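Local structure of transcriptional regulator, LacI family (4RKR) at residues 133-138 with 196-201. The protein probably regulates transcription as a sugar-responsive repressor of the LacI family, and here holds a sugar containing galactose and glucose units in the cleft of its periplasmic-binding-protein-like core. Residues are numbered along the deposited sequence; the frame is centred on the assembly and turned at random.
With GAL (beta-D-galactopyranose), chain E.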
loop_
_atom_site.group_PDB
_atom_site.type_symbol
_atom_site.label_atom_id
_atom_site.label_comp_id
_atom_site.label_asym_id
_atom_site.label_seq_id
_atom_site.Cartn_x
_atom_site.Cartn_y
_atom_site.Cartn_z
ATOM N N TYR A 133 -25.989 3.104 -1.058
ATOM C CA TYR A 133 -24.876 2.158 -1.239
ATOM C C TYR A 133 -24.058 2.551 -2.460
ATOM O O TYR A 133 -24.617 2.849 -3.522
ATOM C CB TYR A 133 -25.353 0.719 -1.367
ATOM C CG TYR A 133 -24.251 -0.239 -1.769
ATOM C CD1 TYR A 133 -23.361 -0.753 -0.828
ATOM C CD2 TYR A 133 -24.100 -0.625 -3.094
ATOM C CE1 TYR A 133 -22.351 -1.628 -1.204
ATOM C CE2 TYR A 133 -23.100 -1.491 -3.482
ATOM C CZ TYR A 133 -22.230 -1.986 -2.542
ATOM O OH TYR A 133 -21.257 -2.848 -2.965
ATOM N N LEU A 134 -22.738 2.588 -2.282
ATOM C CA LEU A 134 -21.812 2.902 -3.366
ATOM C C LEU A 134 -21.131 1.629 -3.896
ATOM O O LEU A 134 -20.300 1.024 -3.226
ATOM C CB LEU A 134 -20.769 3.913 -2.899
ATOM C CG LEU A 134 -19.648 4.220 -3.895
ATOM C CD1 LEU A 134 -20.185 4.659 -5.251
ATOM C CD2 LEU A 134 -18.733 5.282 -3.308
ATOM N N GLU A 135 -21.515 1.259 -5.112
ATOM C CA GLU A 135 -21.068 0.066 -5.815
ATOM C C GLU A 135 -19.852 0.429 -6.643
ATOM O O GLU A 135 -19.785 1.532 -7.194
ATOM C CB GLU A 135 -22.193 -0.369 -6.770
ATOM C CG GLU A 135 -21.962 -1.624 -7.595
ATOM C CD GLU A 135 -22.014 -2.873 -6.751
ATOM O OE1 GLU A 135 -21.141 -3.005 -5.872
ATOM O OE2 GLU A 135 -22.923 -3.707 -6.963
ATOM N N ALA A 136 -18.910 -0.499 -6.769
ATOM C CA ALA A 136 -17.812 -0.342 -7.741
ATOM C C ALA A 136 -18.318 -0.792 -9.110
ATOM O O ALA A 136 -18.879 -1.878 -9.238
ATOM C CB ALA A 136 -16.614 -1.170 -7.324
ATOM N N GLY A 137 -18.154 0.038 -10.129
ATOM C CA GLY A 137 -18.656 -0.320 -11.454
ATOM C C GLY A 137 -18.626 0.822 -12.446
ATOM O O GLY A 137 -17.905 1.807 -12.263
ATOM N N SER A 138 -19.423 0.684 -13.501
ATOM C CA SER A 138 -19.460 1.663 -14.588
ATOM C C SER A 138 -20.690 2.563 -14.498
ATOM O O SER A 138 -21.817 2.083 -14.606
ATOM C CB SER A 138 -19.442 0.933 -15.930
ATOM O OG SER A 138 -19.820 1.792 -16.986
ATOM N N LEU A 196 -23.055 3.105 2.822
ATOM C CA LEU A 196 -22.234 1.913 2.776
ATOM C C LEU A 196 -21.413 1.958 1.509
ATOM O O LEU A 196 -21.945 2.166 0.425
ATOM C CB LEU A 196 -23.095 0.658 2.767
ATOM C CG LEU A 196 -23.899 0.388 4.033
ATOM C CD1 LEU A 196 -24.642 -0.923 3.874
ATOM C CD2 LEU A 196 -23.003 0.343 5.259
ATOM N N ALA A 197 -20.115 1.743 1.645
ATOM C CA ALA A 197 -19.224 1.812 0.507
ATOM C C ALA A 197 -18.772 0.417 0.156
ATOM O O ALA A 197 -18.583 -0.424 1.046
ATOM C CB ALA A 197 -18.033 2.690 0.839
ATOM N N PHE A 198 -18.582 0.181 -1.137
ATOM C CA PHE A 198 -18.058 -1.094 -1.637
ATOM C C PHE A 198 -16.813 -1.537 -0.859
ATOM O O PHE A 198 -16.715 -2.680 -0.414
ATOM C CB PHE A 198 -17.744 -0.968 -3.124
ATOM C CG PHE A 198 -17.092 -2.175 -3.704
ATOM C CD1 PHE A 198 -17.852 -3.273 -4.078
ATOM C CD2 PHE A 198 -15.719 -2.216 -3.890
ATOM C CE1 PHE A 198 -17.253 -4.408 -4.614
ATOM C CE2 PHE A 198 -15.112 -3.342 -4.424
ATOM C CZ PHE A 198 -15.879 -4.444 -4.787
ATOM N N ASN A 199 -15.878 -0.619 -0.660
ATOM C CA ASN A 199 -14.717 -0.924 0.160
ATOM C C ASN A 199 -14.109 0.333 0.797
ATOM O O ASN A 199 -14.581 1.443 0.559
ATOM C CB ASN A 199 -13.678 -1.690 -0.676
ATOM C CG ASN A 199 -13.132 -0.877 -1.834
ATOM O OD1 ASN A 199 -13.354 0.338 -1.935
ATOM N ND2 ASN A 199 -12.399 -1.548 -2.720
ATOM N N ASP A 200 -13.067 0.151 1.599
ATOM C CA ASP A 200 -12.483 1.247 2.375
ATOM C C ASP A 200 -11.865 2.316 1.489
ATOM O O ASP A 200 -11.960 3.515 1.801
ATOM C CB ASP A 200 -11.444 0.727 3.386
ATOM C CG ASP A 200 -12.075 -0.057 4.520
ATOM O OD1 ASP A 200 -13.314 -0.142 4.554
ATOM O OD2 ASP A 200 -11.340 -0.597 5.375
ATOM N N LEU A 201 -11.257 1.910 0.380
ATOM C CA LEU A 201 -10.708 2.892 -0.571
ATOM C C LEU A 201 -11.782 3.860 -1.072
ATOM O O LEU A 201 -11.582 5.066 -1.027
ATOM C CB LEU A 201 -10.059 2.197 -1.771
ATOM C CG LEU A 201 -9.427 3.135 -2.806
ATOM C CD1 LEU A 201 -8.373 4.037 -2.171
ATOM C CD2 LEU A 201 -8.841 2.322 -3.942
HETATM C C1 GAL E . -11.696 -6.991 -4.236
HETATM C C2 GAL E . -11.642 -5.526 -3.799
HETATM C C3 GAL E . -10.786 -5.364 -2.545
HETATM C C4 GAL E . -11.229 -6.344 -1.472
HETATM C C5 GAL E . -11.305 -7.757 -2.026
HETATM C C6 GAL E . -11.851 -8.701 -0.967
HETATM O O2 GAL E . -11.067 -4.765 -4.867
HETATM O O3 GAL E . -10.873 -4.048 -1.989
HETATM O O4 GAL E . -12.509 -5.951 -0.986
HETATM O O5 GAL E . -12.154 -7.816 -3.172
HETATM O O6 GAL E . -11.569 -10.042 -1.369
#
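Glu135 OE1 is gripped by two hydroxyls and lies 3.8 Å from Phe198 CD1 across the contact: Tyr133 OH donates to it at 2.9 Å from above the carboxylate plane, and Thr149 OG1 holds the same oxygen. Leu134 N reaches Leu196 O in a nearly straight hydrogen bond of 2.9 Å, to which Tyr133 CA adds a weaker CA-H...O contact; this bond pairs the parallel strands 131-136 and 194-197. Phe198 N continues the pairing just beyond the end of 194-197, bonding to Leu134 O at 2.8 Å with an N-H...O angle of only 131°. With CG anti to the backbone N (chi1 171°), the Tyr133 ring runs along the sheet, its CD1 against Leu196 CB at 3.9 Å, and its OH ends in the plane of the Phe198 ring, 3.6 Å from CD1 at the edge. A phenylalanine in place of Tyr133 would probably keep the packing on Leu196 but take the tyrosine's hydrogen bond from Glu135 OE1 and lose the hydroxyl at the Phe198 edge. Ala136 CB sits over one face of Phe198, 3.8 Å from the ring centroid in a CH-pi contact. Next in the chain, Asn199 divides its amide: OD1 caps helix 200-212 at Met202 N, and ND2 donates to O3 of the galactose unit at 3.0 Å. Ala136 CB and the Tyr133 hydroxyl thus place the Phe198 ring beside Arg151, its cation-pi partner, which also hydrogen-bonds the galactose, so the strand ends probably help to shape the sugar pocket.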